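Local coordinates for endoglycosidase (Bacteroides thetaiotaomicron, PDB 6Q64), which probably hydrolyses O-glycosidic bonds of complex N-glycans, as a glycoside hydrolase family 18 endoglycosidase with a TIM-barrel fold, at residues N89-L103 and D117-L130. The protein carries 1 engineered substitution. Residues are numbered along the deposited sequence; the frame is centred on the assembly and turned at random.
Sequences NYLKMLPDSVDFVSL and DLKFFQEVKGGKAL
The Phe121 ring lies between Leu91 and Gly127: CB of Leu91 sits over one face, 4.0 Å from the ring centroid in a CH-pi contact, while CA of Gly127 covers the opposite face, and Lys128 O comes to the edge in the ring plane. CD1 of Leu94 adds an oblique contact. This is the core of a beta-alpha-beta unit of the TIM barrel, in which the chain leads from strand 100-102 through helix 112-123 into strand 128-135, and residues 90-94 pack against that helix. A second ring, Phe120, has CB of Val124 over its centre and is met obliquely by Lys92, whose CB approaches CD1 of Phe120 to 3.5 Å; its extended chain carries NZ to a hydrogen bond with Ala45 O.

Asp117 fastens the helix to the backbone at Leu91 and Lys92. A chi1 of -172°, with CG opposite the backbone N, sends the carboxylate across to two successive amides: OD2 accepts Leu91 N at 2.6 Å and OD1 accepts Lys92 N at 2.9 Å, both on the syn side. Trp80 NE1 also bonds OD2, so three N-H donors grip this buried carboxylate; the Tyr90 ring edge neighbours OD1. Lys125, bent at chi3, hydrogen-bonds Lys92 O through NZ, from above the carbonyl plane; a salt bridge to Asp96 OD1 is modelled too, but that atom's position is doubtful, while Asp96 OD2 is hydrogen-bonded to Tyr58 OH.

The strands run parallel, 17° apart. Val101 N donates to Lys128 O, and Leu130 N to Val101 O. On one sheet face CD1 of Leu130 packs obliquely on Phe100 and lies near Ser102, whose OG bonds Asp186; on the other, Ala129 CB meets CD1 of Leu103. Leu103 N to Leu130 O is a nearly straight bond, 3.0 Å with 168° at the hydrogen.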
# COMPACT_ATOMS: atom_id res chain seq x y z
N ASN A 89 9.08 7.73 13.46
CA ASN A 89 9.65 6.36 13.31
C ASN A 89 8.62 5.30 13.79
O ASN A 89 8.97 4.09 13.94
CB ASN A 89 11.00 6.23 14.04
CG ASN A 89 12.03 7.27 13.62
OD1 ASN A 89 12.25 8.24 14.33
ND2 ASN A 89 12.71 7.06 12.49
N TYR A 90 7.39 5.74 14.00
CA TYR A 90 6.31 4.96 14.66
C TYR A 90 5.08 4.82 13.76
O TYR A 90 4.46 5.87 13.34
CB TYR A 90 5.87 5.71 15.91
CG TYR A 90 6.73 5.50 17.13
CD1 TYR A 90 7.85 6.29 17.35
CD2 TYR A 90 6.38 4.57 18.09
CE1 TYR A 90 8.63 6.11 18.48
CE2 TYR A 90 7.14 4.39 19.23
CZ TYR A 90 8.27 5.16 19.43
OH TYR A 90 9.02 4.94 20.56
N LEU A 91 4.64 3.59 13.49
CA LEU A 91 3.34 3.37 12.79
C LEU A 91 2.22 3.99 13.62
O LEU A 91 1.34 4.66 13.03
CB LEU A 91 3.07 1.88 12.60
CG LEU A 91 4.02 1.12 11.69
CD1 LEU A 91 3.71 -0.36 11.76
CD2 LEU A 91 3.95 1.62 10.26
N LYS A 92 2.29 3.82 14.95
CA LYS A 92 1.16 4.14 15.88
C LYS A 92 0.97 5.66 15.99
O LYS A 92 -0.09 6.10 16.48
CB LYS A 92 1.35 3.46 17.24
CG LYS A 92 2.50 3.96 18.11
CD LYS A 92 2.33 3.59 19.58
CE LYS A 92 3.59 3.84 20.40
NZ LYS A 92 3.62 3.04 21.65
N MSE A 93 1.96 6.43 15.51
CA MSE A 93 1.92 7.89 15.58
C MSE A 93 1.54 8.51 14.24
O MSE A 93 1.55 9.73 14.08
CB MSE A 93 3.27 8.46 16.03
CG MSE A 93 3.67 8.17 17.49
SE MSE A 93 2.22 8.43 18.79
CE MSE A 93 1.44 6.77 19.46
N LEU A 94 1.23 7.67 13.25
CA LEU A 94 0.81 8.17 11.96
C LEU A 94 -0.53 8.86 12.14
O LEU A 94 -1.28 8.52 13.04
CB LEU A 94 0.64 6.99 11.01
CG LEU A 94 1.92 6.39 10.46
CD1 LEU A 94 1.62 5.05 9.78
CD2 LEU A 94 2.57 7.37 9.52
N PRO A 95 -0.91 9.77 11.23
CA PRO A 95 -2.27 10.31 11.23
C PRO A 95 -3.31 9.19 11.35
O PRO A 95 -3.15 8.14 10.76
CB PRO A 95 -2.36 10.99 9.88
CG PRO A 95 -0.91 11.38 9.57
CD PRO A 95 -0.08 10.26 10.13
N ASP A 96 -4.33 9.42 12.17
CA ASP A 96 -5.37 8.42 12.52
C ASP A 96 -6.17 8.04 11.26
O ASP A 96 -6.83 7.03 11.30
CB ASP A 96 -6.28 8.96 13.62
CG ASP A 96 -5.56 9.11 14.95
OD1 ASP A 96 -4.43 8.55 15.05
OD2 ASP A 96 -6.15 9.74 15.89
N SER A 97 -6.10 8.83 10.20
CA SER A 97 -6.85 8.65 8.93
C SER A 97 -6.10 7.70 7.98
O SER A 97 -6.65 7.37 6.93
CB SER A 97 -7.02 10.00 8.27
OG SER A 97 -5.75 10.66 8.13
N VAL A 98 -4.85 7.34 8.26
CA VAL A 98 -4.13 6.31 7.46
C VAL A 98 -4.73 4.94 7.73
O VAL A 98 -4.73 4.53 8.88
CB VAL A 98 -2.64 6.33 7.81
CG1 VAL A 98 -1.98 5.03 7.43
CG2 VAL A 98 -1.93 7.50 7.14
N ASP A 99 -5.16 4.22 6.69
CA ASP A 99 -5.84 2.90 6.79
C ASP A 99 -4.84 1.76 6.77
O ASP A 99 -5.01 0.81 7.57
CB ASP A 99 -6.82 2.69 5.65
CG ASP A 99 -7.97 3.64 5.83
OD1 ASP A 99 -8.76 3.40 6.74
OD2 ASP A 99 -8.01 4.63 5.12
N PHE A 100 -3.83 1.85 5.90
CA PHE A 100 -2.77 0.82 5.82
C PHE A 100 -1.51 1.40 5.17
O PHE A 100 -1.54 2.48 4.61
CB PHE A 100 -3.27 -0.42 5.07
CG PHE A 100 -3.34 -0.30 3.57
CD1 PHE A 100 -4.37 0.40 2.96
CD2 PHE A 100 -2.38 -0.89 2.76
CE1 PHE A 100 -4.44 0.50 1.58
CE2 PHE A 100 -2.44 -0.77 1.38
CZ PHE A 100 -3.48 -0.09 0.78
N VAL A 101 -0.44 0.62 5.19
CA VAL A 101 0.88 1.15 4.80
C VAL A 101 1.71 -0.00 4.26
O VAL A 101 1.50 -1.18 4.66
CB VAL A 101 1.46 1.83 6.07
CG1 VAL A 101 2.88 1.42 6.40
CG2 VAL A 101 1.32 3.35 6.03
N SER A 102 2.60 0.33 3.34
CA SER A 102 3.63 -0.59 2.82
C SER A 102 4.98 -0.16 3.38
O SER A 102 5.30 1.04 3.27
CB SER A 102 3.61 -0.60 1.32
OG SER A 102 2.58 -1.47 0.87
N LEU A 103 5.73 -1.12 3.92
CA LEU A 103 7.03 -0.89 4.59
C LEU A 103 8.14 -0.92 3.55
O LEU A 103 8.68 -2.01 3.27
CB LEU A 103 7.20 -1.96 5.67
CG LEU A 103 6.04 -2.02 6.66
CD1 LEU A 103 6.10 -3.29 7.50
CD2 LEU A 103 6.04 -0.80 7.55
N ASP A 117 4.87 -1.55 18.45
CA ASP A 117 4.36 -0.42 17.62
C ASP A 117 3.24 -0.99 16.74
O ASP A 117 2.08 -0.57 16.85
CB ASP A 117 5.48 0.19 16.78
CG ASP A 117 5.08 1.49 16.04
OD1 ASP A 117 4.06 2.09 16.44
OD2 ASP A 117 5.78 1.89 15.05
N LEU A 118 3.60 -2.00 15.95
CA LEU A 118 2.69 -2.76 15.07
C LEU A 118 1.49 -3.29 15.87
O LEU A 118 0.36 -3.15 15.37
CB LEU A 118 3.48 -3.90 14.43
CG LEU A 118 2.67 -4.80 13.50
CD1 LEU A 118 2.19 -4.00 12.30
CD2 LEU A 118 3.47 -6.01 13.06
N LYS A 119 1.70 -3.87 17.06
CA LYS A 119 0.58 -4.50 17.82
C LYS A 119 -0.46 -3.41 18.11
O LYS A 119 -1.68 -3.69 17.98
CB LYS A 119 1.08 -5.24 19.07
CG LYS A 119 -0.01 -5.83 19.97
CD LYS A 119 0.36 -7.10 20.72
CE LYS A 119 0.50 -8.29 19.77
NZ LYS A 119 1.23 -9.43 20.38
N PHE A 120 -0.00 -2.20 18.44
CA PHE A 120 -0.86 -1.05 18.86
C PHE A 120 -1.59 -0.53 17.61
O PHE A 120 -2.84 -0.44 17.58
CB PHE A 120 -0.01 0.03 19.54
CG PHE A 120 -0.85 1.16 20.08
CD1 PHE A 120 -1.24 2.19 19.26
CD2 PHE A 120 -1.32 1.13 21.37
CE1 PHE A 120 -2.07 3.19 19.75
CE2 PHE A 120 -2.14 2.13 21.85
CZ PHE A 120 -2.51 3.17 21.04
N PHE A 121 -0.80 -0.23 16.58
CA PHE A 121 -1.27 0.13 15.22
C PHE A 121 -2.38 -0.80 14.74
O PHE A 121 -3.35 -0.32 14.18
CB PHE A 121 -0.11 0.08 14.23
CG PHE A 121 -0.45 0.64 12.88
CD1 PHE A 121 -0.87 1.94 12.73
CD2 PHE A 121 -0.34 -0.13 11.73
CE1 PHE A 121 -1.14 2.46 11.48
CE2 PHE A 121 -0.62 0.40 10.49
CZ PHE A 121 -1.01 1.70 10.37
N GLN A 122 -2.23 -2.11 14.93
CA GLN A 122 -3.22 -3.11 14.46
C GLN A 122 -4.45 -3.12 15.36
O GLN A 122 -5.50 -2.99 14.81
CB GLN A 122 -2.61 -4.50 14.38
CG GLN A 122 -1.58 -4.67 13.27
CD GLN A 122 -0.82 -5.95 13.48
OE1 GLN A 122 -0.81 -6.53 14.57
NE2 GLN A 122 -0.18 -6.39 12.41
N GLU A 123 -4.30 -3.29 16.67
CA GLU A 123 -5.40 -3.66 17.61
C GLU A 123 -6.21 -2.44 18.10
O GLU A 123 -7.41 -2.60 18.45
CB GLU A 123 -4.80 -4.33 18.84
CG GLU A 123 -4.42 -5.79 18.64
CD GLU A 123 -4.24 -6.59 19.92
OE1 GLU A 123 -4.12 -7.83 19.83
OE2 GLU A 123 -4.22 -5.98 21.02
N VAL A 124 -5.59 -1.27 18.19
CA VAL A 124 -6.20 -0.06 18.81
C VAL A 124 -6.59 0.88 17.67
O VAL A 124 -7.76 1.23 17.59
CB VAL A 124 -5.25 0.62 19.82
CG1 VAL A 124 -5.73 1.99 20.22
CG2 VAL A 124 -5.03 -0.23 21.05
N LYS A 125 -5.62 1.30 16.88
CA LYS A 125 -5.88 1.93 15.57
C LYS A 125 -6.36 0.78 14.69
O LYS A 125 -6.04 -0.38 15.02
CB LYS A 125 -4.58 2.58 15.10
CG LYS A 125 -4.06 3.66 16.03
CD LYS A 125 -2.97 4.51 15.42
CE LYS A 125 -3.26 5.99 15.52
NZ LYS A 125 -2.46 6.75 14.54
N GLY A 126 -7.08 0.99 13.61
CA GLY A 126 -7.49 -0.23 12.87
C GLY A 126 -6.48 -0.60 11.80
O GLY A 126 -6.92 -1.01 10.69
N GLY A 127 -5.20 -0.38 12.05
CA GLY A 127 -4.21 -0.17 10.97
C GLY A 127 -3.66 -1.47 10.45
O GLY A 127 -3.76 -2.50 11.18
N LYS A 128 -3.08 -1.45 9.25
CA LYS A 128 -2.49 -2.66 8.62
C LYS A 128 -1.15 -2.33 7.95
O LYS A 128 -1.04 -1.30 7.20
CB LYS A 128 -3.45 -3.25 7.58
CG LYS A 128 -4.70 -3.90 8.14
CD LYS A 128 -5.60 -4.40 7.04
CE LYS A 128 -7.00 -4.70 7.51
NZ LYS A 128 -6.99 -5.77 8.52
N ALA A 129 -0.17 -3.20 8.16
CA ALA A 129 1.18 -3.02 7.61
C ALA A 129 1.52 -4.17 6.67
O ALA A 129 1.33 -5.36 7.06
CB ALA A 129 2.18 -2.89 8.73
N LEU A 130 2.01 -3.82 5.48
CA LEU A 130 2.31 -4.79 4.40
C LEU A 130 3.81 -4.90 4.22
O LEU A 130 4.46 -3.86 4.11
CB LEU A 130 1.71 -4.28 3.09
CG LEU A 130 0.20 -4.12 3.09
CD1 LEU A 130 -0.26 -3.88 1.67
CD2 LEU A 130 -0.49 -5.33 3.69